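Local coordinates for protein uncharacterized metal-dependent hydrolase (Pyrococcus furiosus, PDB 3ICJ) that probably hydrolyses carbon-nitrogen bonds other than peptide bonds, as a zinc-dependent enzyme of the amidohydrolase family with two metal ions in its active site, at residues F298-L309 with T320-I331; A440-V450 with V461-Y470. One frame throughout, in Å; residues are numbered along the deposited sequence.

Contact 1 (F298-L309 with T320-I331); sequences FVDGSLGARTAL and TSGELVMNKDEI
Thr307 O lies between two donors that reach it from opposite faces of its carbonyl plane. Glu323 N comes across the contact at 3.0 Å from Thr307 O, standing well above that plane, while Gly301 N of the same loop approaches the other face. A few residues away, Val325 N is 2.7 Å from Val299 O, and Met326 N adds only a weak bond to the same oxygen. These three amides bond across to just two carbonyls, and neither run is a regular strand. Arg306 O receives a CA-H...O contact from Gly322 CA, and water 1 bridges it to Thr320 OG1. Ala308 O is hydrogen-bonded to Tyr314 OH, with a CA-H...O contact from Gly322 CA as an extra. Phe298 N and Met326 O are buried here without a partner in the model.

The carboxylate of Asp300 ties this loop of the amidohydrolase barrel to the backbone just after strand 346-349, which carries the zinc ligand His348. Its OD2 accepts Leu309 N at 2.7 Å through the anti lone pair and also takes Gly351 N, whereas OD1 takes Ile350 N. The direct link to His348 is Gly301 O, bonded to its NE2, and the Phe298 side chain comes within about 4 Å of a zinc ion.

Apolar side chains complete the contact. Val299 CG1, anti to the backbone N (chi1 -179°), reaches Leu324 CD1, while CG2, beside that N, turns to Ile331 CD1 at 3.6 Å. Leu309 CD2 meets the same Leu324 methyl obliquely. Farther on, Asn327 and Glu330 form a capping box: Asn327 OD1 accepts Glu330 N while Glu330 OE1 accepts Asn327 N.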
loop_
_atom_site.group_PDB
_atom_site.type_symbol
_atom_site.label_atom_id
_atom_site.label_comp_id
_atom_site.label_asym_id
_atom_site.label_seq_id
_atom_site.Cartn_x
_atom_site.Cartn_y
_atom_site.Cartn_z
ATOM N N PHE A 298 1.574 -8.168 11.811
ATOM C CA PHE A 298 2.878 -7.470 11.901
ATOM C C PHE A 298 3.798 -8.266 12.822
ATOM O O PHE A 298 3.448 -8.449 13.982
ATOM C CB PHE A 298 2.673 -6.093 12.574
ATOM C CG PHE A 298 1.872 -5.117 11.760
ATOM C CD1 PHE A 298 2.513 -4.233 10.891
ATOM C CD2 PHE A 298 0.484 -5.068 11.866
ATOM C CE1 PHE A 298 1.781 -3.315 10.130
ATOM C CE2 PHE A 298 -0.261 -4.169 11.102
ATOM C CZ PHE A 298 0.384 -3.288 10.232
ATOM N N VAL A 299 4.947 -8.744 12.333
ATOM C CA VAL A 299 5.966 -9.356 13.219
ATOM C C VAL A 299 6.752 -8.263 13.954
ATOM O O VAL A 299 6.982 -8.372 15.156
ATOM C CB VAL A 299 7.003 -10.269 12.477
ATOM C CG1 VAL A 299 8.001 -10.879 13.467
ATOM C CG2 VAL A 299 6.320 -11.386 11.753
ATOM N N ASP A 300 7.157 -7.219 13.232
ATOM C CA ASP A 300 8.071 -6.197 13.774
ATOM C C ASP A 300 7.708 -4.773 13.315
ATOM O O ASP A 300 6.656 -4.565 12.711
ATOM C CB ASP A 300 9.550 -6.535 13.443
ATOM C CG ASP A 300 9.881 -6.466 11.936
ATOM O OD1 ASP A 300 8.973 -6.472 11.077
ATOM O OD2 ASP A 300 11.088 -6.470 11.589
ATOM N N GLY A 301 8.581 -3.805 13.612
ATOM C CA GLY A 301 8.399 -2.419 13.195
ATOM C C GLY A 301 9.233 -2.090 11.960
ATOM O O GLY A 301 9.245 -2.859 10.987
ATOM N N SER A 302 9.934 -0.955 11.995
ATOM C CA SER A 302 10.597 -0.416 10.797
ATOM C C SER A 302 12.088 -0.184 11.063
ATOM O O SER A 302 12.490 0.017 12.204
ATOM C CB SER A 302 9.951 0.926 10.422
ATOM O OG SER A 302 10.271 1.893 11.423
ATOM N N LEU A 303 12.903 -0.198 10.009
ATOM C CA LEU A 303 14.331 0.125 10.136
ATOM C C LEU A 303 14.598 1.581 10.526
ATOM O O LEU A 303 15.558 1.855 11.247
ATOM C CB LEU A 303 15.096 -0.227 8.862
ATOM C CG LEU A 303 15.267 -1.726 8.626
ATOM C CD1 LEU A 303 15.608 -2.007 7.148
ATOM C CD2 LEU A 303 16.286 -2.331 9.551
ATOM N N GLY A 304 13.731 2.497 10.080
ATOM C CA GLY A 304 13.887 3.923 10.382
ATOM C C GLY A 304 13.784 4.224 11.858
ATOM O O GLY A 304 14.550 5.020 12.396
ATOM N N ALA A 305 12.840 3.557 12.511
ATOM C CA ALA A 305 12.597 3.730 13.929
ATOM C C ALA A 305 13.433 2.754 14.777
ATOM O O ALA A 305 13.403 2.814 16.009
ATOM C CB ALA A 305 11.085 3.602 14.229
ATOM N N ARG A 306 14.209 1.886 14.117
ATOM C CA ARG A 306 15.006 0.831 14.792
ATOM C C ARG A 306 14.120 -0.180 15.541
ATOM O O ARG A 306 14.526 -0.743 16.569
ATOM C CB ARG A 306 16.112 1.385 15.721
ATOM C CG ARG A 306 17.064 2.375 15.056
ATOM C CD ARG A 306 18.357 2.549 15.830
ATOM N NE ARG A 306 19.190 3.551 15.167
ATOM C CZ ARG A 306 19.055 4.865 15.320
ATOM N NH1 ARG A 306 18.159 5.351 16.174
ATOM N NH2 ARG A 306 19.835 5.696 14.636
ATOM N N THR A 307 12.914 -0.396 15.017
ATOM C CA THR A 307 11.977 -1.369 15.593
ATOM C C THR A 307 11.779 -2.628 14.728
ATOM O O THR A 307 11.105 -3.576 15.141
ATOM C CB THR A 307 10.620 -0.724 15.940
ATOM O OG1 THR A 307 10.140 -0.008 14.802
ATOM C CG2 THR A 307 10.750 0.258 17.147
ATOM N N ALA A 308 12.392 -2.646 13.546
ATOM C CA ALA A 308 12.488 -3.856 12.725
ATOM C C ALA A 308 13.378 -4.838 13.467
ATOM O O ALA A 308 14.409 -4.436 14.026
ATOM C CB ALA A 308 13.096 -3.526 11.362
ATOM N N LEU A 309 12.976 -6.107 13.503
ATOM C CA LEU A 309 13.637 -7.108 14.368
ATOM C C LEU A 309 14.824 -7.768 13.687
ATOM O O LEU A 309 14.637 -8.532 12.752
ATOM C CB LEU A 309 12.632 -8.178 14.837
ATOM C CG LEU A 309 13.136 -9.098 15.970
ATOM C CD1 LEU A 309 13.189 -8.369 17.334
ATOM C CD2 LEU A 309 12.261 -10.352 16.070
ATOM N N THR A 320 20.134 -2.187 21.017
ATOM C CA THR A 320 18.832 -2.724 20.583
ATOM C C THR A 320 18.902 -3.567 19.321
ATOM O O THR A 320 19.757 -3.341 18.469
ATOM C CB THR A 320 17.762 -1.606 20.378
ATOM O OG1 THR A 320 16.491 -2.213 20.081
ATOM C CG2 THR A 320 18.146 -0.648 19.232
ATOM N N SER A 321 17.987 -4.528 19.205
ATOM C CA SER A 321 17.861 -5.347 17.999
ATOM C C SER A 321 16.445 -5.244 17.420
ATOM O O SER A 321 16.070 -6.017 16.562
ATOM C CB SER A 321 18.223 -6.803 18.309
ATOM O OG SER A 321 19.562 -6.867 18.764
ATOM N N GLY A 322 15.678 -4.264 17.900
ATOM C CA GLY A 322 14.346 -3.987 17.386
ATOM C C GLY A 322 13.270 -4.595 18.266
ATOM O O GLY A 322 13.547 -5.021 19.396
ATOM N N GLU A 323 12.034 -4.622 17.769
ATOM C CA GLU A 323 10.934 -5.138 18.589
ATOM C C GLU A 323 10.097 -6.247 17.943
ATOM O O GLU A 323 9.729 -6.184 16.768
ATOM C CB GLU A 323 10.058 -4.004 19.161
ATOM C CG GLU A 323 9.050 -3.382 18.179
ATOM C CD GLU A 323 8.117 -2.345 18.822
ATOM O OE1 GLU A 323 7.331 -1.722 18.080
ATOM O OE2 GLU A 323 8.162 -2.152 20.055
ATOM N N LEU A 324 9.833 -7.287 18.715
ATOM C CA LEU A 324 8.938 -8.341 18.284
ATOM C C LEU A 324 7.537 -7.927 18.701
ATOM O O LEU A 324 7.256 -7.828 19.895
ATOM C CB LEU A 324 9.329 -9.657 18.950
ATOM C CG LEU A 324 8.560 -10.933 18.600
ATOM C CD1 LEU A 324 8.748 -11.320 17.144
ATOM C CD2 LEU A 324 9.058 -12.036 19.529
ATOM N N VAL A 325 6.682 -7.664 17.708
ATOM C CA VAL A 325 5.268 -7.291 17.902
ATOM C C VAL A 325 4.354 -8.523 18.043
ATOM O O VAL A 325 3.469 -8.545 18.904
ATOM C CB VAL A 325 4.758 -6.335 16.754
ATOM C CG1 VAL A 325 3.259 -6.033 16.872
ATOM C CG2 VAL A 325 5.554 -5.028 16.747
ATOM N N MET A 326 4.559 -9.532 17.193
ATOM C CA MET A 326 3.863 -10.824 17.301
ATOM C C MET A 326 4.865 -11.938 17.077
ATOM O O MET A 326 5.620 -11.900 16.100
ATOM C CB MET A 326 2.781 -10.976 16.233
ATOM C CG MET A 326 1.501 -10.203 16.433
ATOM S SD MET A 326 0.380 -10.597 15.057
ATOM C CE MET A 326 -0.387 -12.058 15.648
ATOM N N ASN A 327 4.841 -12.953 17.939
ATOM C CA ASN A 327 5.783 -14.060 17.816
ATOM C C ASN A 327 5.208 -15.176 16.954
ATOM O O ASN A 327 4.059 -15.091 16.509
ATOM C CB ASN A 327 6.273 -14.565 19.197
ATOM C CG ASN A 327 5.186 -15.296 20.004
ATOM O OD1 ASN A 327 4.286 -15.947 19.457
ATOM N ND2 ASN A 327 5.296 -15.209 21.315
ATOM N N LYS A 328 6.002 -16.225 16.747
ATOM C CA LYS A 328 5.590 -17.346 15.912
ATOM C C LYS A 328 4.240 -17.978 16.324
ATOM O O LYS A 328 3.393 -18.159 15.471
ATOM C CB LYS A 328 6.687 -18.404 15.840
ATOM C CG LYS A 328 6.366 -19.548 14.882
ATOM C CD LYS A 328 6.934 -20.845 15.355
ATOM C CE LYS A 328 6.230 -21.290 16.617
ATOM N NZ LYS A 328 6.956 -22.379 17.275
ATOM N N ASP A 329 4.048 -18.274 17.617
ATOM C CA ASP A 329 2.808 -18.900 18.114
ATOM C C ASP A 329 1.575 -18.013 17.882
ATOM O O ASP A 329 0.461 -18.517 17.667
ATOM C CB ASP A 329 2.885 -19.196 19.623
ATOM C CG ASP A 329 3.831 -20.346 19.978
ATOM O OD1 ASP A 329 4.028 -21.270 19.165
ATOM O OD2 ASP A 329 4.348 -20.336 21.120
ATOM N N GLU A 330 1.764 -16.701 17.977
ATOM C CA GLU A 330 0.645 -15.769 17.832
ATOM C C GLU A 330 0.219 -15.654 16.373
ATOM O O GLU A 330 -0.974 -15.477 16.075
ATOM C CB GLU A 330 0.986 -14.403 18.439
ATOM C CG GLU A 330 1.331 -14.480 19.936
ATOM C CD GLU A 330 1.861 -13.172 20.506
ATOM O OE1 GLU A 330 2.745 -12.548 19.884
ATOM O OE2 GLU A 330 1.415 -12.780 21.606
ATOM N N ILE A 331 1.188 -15.772 15.469
ATOM C CA ILE A 331 0.907 -15.760 14.027
ATOM C C ILE A 331 0.206 -17.066 13.647
ATOM O O ILE A 331 -0.822 -17.020 12.997
ATOM C CB ILE A 331 2.180 -15.578 13.179
ATOM C CG1 ILE A 331 2.828 -14.227 13.475
ATOM C CG2 ILE A 331 1.870 -15.703 11.684
ATOM C CD1 ILE A 331 4.188 -14.099 12.895
HETATM O O HOH W 1 14.774 -0.384 19.208
#

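Contact 2 (A440-V450 with V461-Y470); sequences ADPWVSIDAAV and VSREEALHLY
Helices 442-450 and 463-470 run roughly antiparallel, their axes 9.2 Å apart at closest approach and 133° between their directions, and Val461 N ties the end where the two segments are closest, with a nearly straight bond of 3.0 Å to Ala449 O.

Ile446 is the knob of this interface, set in a hole formed by Arg463, Ala466, Leu467 and Tyr470. Its chi1 of -78° sets CG1 beside the backbone N and against Tyr470 CD1; from there CD1 continues to Leu467 CD2 at 3.7 Å, and CG2, anti to that N, meets Arg463 NH2. Near Val461, Val450 CG2 presses on Ala466 CB, and Ala449 CB meets Val461 CG2.

Toward the start of helix 442-450, Pro442 CB rides over one face of the Tyr470 ring in a CH-pi contact, 4.0 Å from the ring centroid and offset toward the rim. Ser445 CB comes instead to the edge of that ring. The phenol OH donates to water 2, which in turn donates to Ala440 O, linking the tyrosine to the turn before the helix.

Arg463 stretches out from CG to NE and brings NH1 to 3.4 Å from Trp443 CZ3, with the guanidinium and indole planes 23° apart. Its NH2 donates to water 3, held in the guanidinium plane and itself donating to Trp443 O; NE is bound to Pro501 O. At the other helix start, Ser462 and Glu465 make a capping box.

Phe97 of strand 92-102 and Phe431 of strand 429-431 lie against this pair, an arrangement of knob-into-hole helix packing on the outside of the strands of an amidohydrolase barrel.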
loop_
_atom_site.group_PDB
_atom_site.type_symbol
_atom_site.label_atom_id
_atom_site.label_comp_id
_atom_site.label_asym_id
_atom_site.label_seq_id
_atom_site.Cartn_x
_atom_site.Cartn_y
_atom_site.Cartn_z
ATOM N N ALA A 440 2.469 7.338 -4.762
ATOM C CA ALA A 440 1.632 6.289 -5.369
ATOM C C ALA A 440 1.904 6.072 -6.868
ATOM O O ALA A 440 1.455 5.058 -7.425
ATOM C CB ALA A 440 0.146 6.559 -5.123
ATOM N N ASP A 441 2.624 7.011 -7.503
ATOM C CA ASP A 441 2.918 6.975 -8.954
ATOM C C ASP A 441 3.819 5.801 -9.301
ATOM O O ASP A 441 4.994 5.784 -8.915
ATOM C CB ASP A 441 3.584 8.279 -9.430
ATOM C CG ASP A 441 3.803 8.328 -10.952
ATOM O OD1 ASP A 441 3.280 7.493 -11.723
ATOM O OD2 ASP A 441 4.504 9.236 -11.400
ATOM N N PRO A 442 3.275 4.838 -10.063
ATOM C CA PRO A 442 3.983 3.604 -10.330
ATOM C C PRO A 442 5.277 3.822 -11.117
ATOM O O PRO A 442 6.260 3.123 -10.864
ATOM C CB PRO A 442 2.973 2.782 -11.143
ATOM C CG PRO A 442 1.663 3.414 -10.883
ATOM C CD PRO A 442 1.945 4.851 -10.695
ATOM N N TRP A 443 5.276 4.802 -12.021
ATOM C CA TRP A 443 6.448 5.137 -12.841
ATOM C C TRP A 443 7.644 5.567 -12.014
ATOM O O TRP A 443 8.773 5.297 -12.401
ATOM C CB TRP A 443 6.126 6.185 -13.935
ATOM C CG TRP A 443 5.052 5.712 -14.899
ATOM C CD1 TRP A 443 3.764 6.182 -14.993
ATOM C CD2 TRP A 443 5.160 4.642 -15.858
ATOM N NE1 TRP A 443 3.073 5.474 -15.953
ATOM C CE2 TRP A 443 3.903 4.525 -16.499
ATOM C CE3 TRP A 443 6.194 3.768 -16.234
ATOM C CZ2 TRP A 443 3.659 3.580 -17.516
ATOM C CZ3 TRP A 443 5.949 2.825 -17.246
ATOM C CH2 TRP A 443 4.691 2.743 -17.870
ATOM N N VAL A 444 7.381 6.183 -10.857
ATOM C CA VAL A 444 8.430 6.632 -9.951
ATOM C C VAL A 444 9.046 5.416 -9.226
ATOM O O VAL A 444 10.252 5.373 -9.017
ATOM C CB VAL A 444 7.875 7.744 -8.971
ATOM C CG1 VAL A 444 8.857 8.096 -7.861
ATOM C CG2 VAL A 444 7.492 9.013 -9.753
ATOM N N SER A 445 8.226 4.419 -8.876
ATOM C CA SER A 445 8.726 3.170 -8.298
ATOM C C SER A 445 9.390 2.230 -9.328
ATOM O O SER A 445 10.304 1.493 -8.983
ATOM C CB SER A 445 7.621 2.408 -7.546
ATOM O OG SER A 445 7.337 3.031 -6.304
ATOM N N ILE A 446 8.907 2.244 -10.571
ATOM C CA ILE A 446 9.518 1.484 -11.670
ATOM C C ILE A 446 10.959 1.975 -11.931
ATOM O O ILE A 446 11.886 1.160 -12.083
ATOM C CB ILE A 446 8.643 1.561 -12.957
ATOM C CG1 ILE A 446 7.448 0.615 -12.830
ATOM C CG2 ILE A 446 9.435 1.165 -14.240
ATOM C CD1 ILE A 446 6.391 0.953 -13.779
ATOM N N ASP A 447 11.123 3.300 -11.959
ATOM C CA ASP A 447 12.421 3.966 -12.119
ATOM C C ASP A 447 13.414 3.500 -11.058
ATOM O O ASP A 447 14.577 3.227 -11.354
ATOM C CB ASP A 447 12.220 5.479 -11.994
ATOM C CG ASP A 447 13.321 6.272 -12.642
ATOM O OD1 ASP A 447 13.112 6.733 -13.790
ATOM O OD2 ASP A 447 14.387 6.440 -12.010
ATOM N N ALA A 448 12.937 3.430 -9.818
ATOM C CA ALA A 448 13.726 2.946 -8.683
ATOM C C ALA A 448 14.190 1.484 -8.838
ATOM O O ALA A 448 15.354 1.148 -8.576
ATOM C CB ALA A 448 12.927 3.118 -7.394
ATOM N N ALA A 449 13.279 0.617 -9.265
ATOM C CA ALA A 449 13.570 -0.821 -9.387
ATOM C C ALA A 449 14.565 -1.141 -10.507
ATOM O O ALA A 449 15.322 -2.127 -10.452
ATOM C CB ALA A 449 12.269 -1.588 -9.612
ATOM N N VAL A 450 14.537 -0.300 -11.531
ATOM C CA VAL A 450 15.363 -0.445 -12.711
ATOM C C VAL A 450 16.729 0.230 -12.551
ATOM O O VAL A 450 17.755 -0.342 -12.923
ATOM C CB VAL A 450 14.627 0.105 -13.970
ATOM C CG1 VAL A 450 15.525 0.036 -15.211
ATOM C CG2 VAL A 450 13.312 -0.670 -14.192
ATOM N N VAL A 461 16.262 -4.744 -11.500
ATOM C CA VAL A 461 15.521 -5.548 -12.476
ATOM C C VAL A 461 15.464 -4.757 -13.786
ATOM O O VAL A 461 15.655 -3.540 -13.777
ATOM C CB VAL A 461 14.083 -5.936 -11.973
ATOM C CG1 VAL A 461 14.149 -6.868 -10.756
ATOM C CG2 VAL A 461 13.243 -4.704 -11.663
ATOM N N SER A 462 15.205 -5.438 -14.902
ATOM C CA SER A 462 15.067 -4.782 -16.204
ATOM C C SER A 462 13.722 -4.052 -16.254
ATOM O O SER A 462 12.852 -4.282 -15.401
ATOM C CB SER A 462 15.181 -5.810 -17.349
ATOM O OG SER A 462 13.994 -6.629 -17.387
ATOM N N ARG A 463 13.555 -3.144 -17.219
ATOM C CA ARG A 463 12.270 -2.433 -17.367
ATOM C C ARG A 463 11.080 -3.386 -17.595
ATOM O O ARG A 463 10.014 -3.197 -16.994
ATOM C CB ARG A 463 12.344 -1.352 -18.445
ATOM C CG ARG A 463 11.216 -0.325 -18.326
ATOM C CD ARG A 463 11.613 0.972 -18.997
ATOM N NE ARG A 463 10.434 1.761 -19.336
ATOM C CZ ARG A 463 9.883 2.678 -18.546
ATOM N NH1 ARG A 463 8.802 3.338 -18.949
ATOM N NH2 ARG A 463 10.419 2.946 -17.362
ATOM N N GLU A 464 11.292 -4.416 -18.421
ATOM C CA GLU A 464 10.299 -5.477 -18.679
ATOM C C GLU A 464 9.881 -6.183 -17.394
ATOM O O GLU A 464 8.697 -6.409 -17.149
ATOM C CB GLU A 464 10.870 -6.547 -19.618
ATOM C CG GLU A 464 11.219 -6.096 -21.024
ATOM C CD GLU A 464 11.911 -7.194 -21.806
ATOM O OE1 GLU A 464 12.109 -8.287 -21.236
ATOM O OE2 GLU A 464 12.247 -6.975 -22.988
ATOM N N GLU A 465 10.878 -6.549 -16.581
ATOM C CA GLU A 465 10.630 -7.278 -15.347
ATOM C C GLU A 465 9.852 -6.399 -14.382
ATOM O O GLU A 465 8.906 -6.867 -13.770
ATOM C CB GLU A 465 11.933 -7.761 -14.690
ATOM C CG GLU A 465 12.633 -8.924 -15.414
ATOM C CD GLU A 465 14.044 -9.205 -14.868
ATOM O OE1 GLU A 465 14.832 -8.251 -14.672
ATOM O OE2 GLU A 465 14.377 -10.386 -14.645
ATOM N N ALA A 466 10.255 -5.127 -14.252
ATOM C CA ALA A 466 9.580 -4.185 -13.341
ATOM C C ALA A 466 8.105 -3.997 -13.706
ATOM O O ALA A 466 7.246 -3.961 -12.824
ATOM C CB ALA A 466 10.303 -2.839 -13.305
ATOM N N LEU A 467 7.816 -3.901 -15.004
ATOM C CA LEU A 467 6.428 -3.811 -15.474
ATOM C C LEU A 467 5.652 -5.112 -15.214
ATOM O O LEU A 467 4.506 -5.073 -14.756
ATOM C CB LEU A 467 6.386 -3.413 -16.947
ATOM C CG LEU A 467 6.824 -1.957 -17.211
ATOM C CD1 LEU A 467 7.266 -1.766 -18.642
ATOM C CD2 LEU A 467 5.759 -0.951 -16.850
ATOM N N HIS A 468 6.289 -6.258 -15.472
ATOM C CA HIS A 468 5.715 -7.532 -15.072
ATOM C C HIS A 468 5.347 -7.589 -13.585
ATOM O O HIS A 468 4.200 -7.921 -13.233
ATOM C CB HIS A 468 6.655 -8.692 -15.394
ATOM C CG HIS A 468 6.220 -9.970 -14.759
ATOM N ND1 HIS A 468 5.025 -10.581 -15.077
ATOM C CD2 HIS A 468 6.800 -10.739 -13.807
ATOM C CE1 HIS A 468 4.890 -11.677 -14.347
ATOM N NE2 HIS A 468 5.953 -11.793 -13.568
ATOM N N LEU A 469 6.309 -7.245 -12.723
ATOM C CA LEU A 469 6.112 -7.247 -11.252
ATOM C C LEU A 469 5.027 -6.294 -10.745
ATOM O O LEU A 469 4.350 -6.582 -9.760
ATOM C CB LEU A 469 7.445 -6.986 -10.523
ATOM C CG LEU A 469 8.460 -8.093 -10.852
ATOM C CD1 LEU A 469 9.876 -7.689 -10.420
ATOM C CD2 LEU A 469 8.065 -9.457 -10.290
ATOM N N TYR A 470 4.836 -5.188 -11.436
ATOM C CA TYR A 470 3.848 -4.193 -11.054
ATOM C C TYR A 470 2.474 -4.440 -11.682
ATOM O O TYR A 470 1.555 -3.679 -11.475
ATOM C CB TYR A 470 4.349 -2.806 -11.432
ATOM C CG TYR A 470 4.125 -1.721 -10.416
ATOM C CD1 TYR A 470 5.082 -0.766 -10.186
ATOM C CD2 TYR A 470 2.951 -1.640 -9.707
ATOM C CE1 TYR A 470 4.876 0.231 -9.287
ATOM C CE2 TYR A 470 2.743 -0.652 -8.804
ATOM C CZ TYR A 470 3.709 0.284 -8.597
ATOM O OH TYR A 470 3.502 1.275 -7.699
HETATM O O HOH W 2 0.993 2.198 -7.151
HETATM O O HOH W 3 9.404 4.792 -15.341
HETATM O O HOH W 4 18.088 -2.423 -14.593
#

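In the fold
Contact 1 closes before contact 2 opens along the chain, and all four segments belong to the amidohydrolase family region. Their centres are 28 Å apart and their nearest atoms about 16 Å, with no touch between them. Contact 1 joins the loop after strand 290-294 to the approach and first turn of helix 328-338, beside strand 346-349; contact 2 pairs helices 442-451 and 463-477 near strands 92-102 and 429-431. Contact 1 reaches the two-zinc site, next to His348, whereas contact 2 lies behind it: the side chain of Ser445 is about 9 Å from that of Asp434, and that of Tyr470 about 9 Å from that of His101.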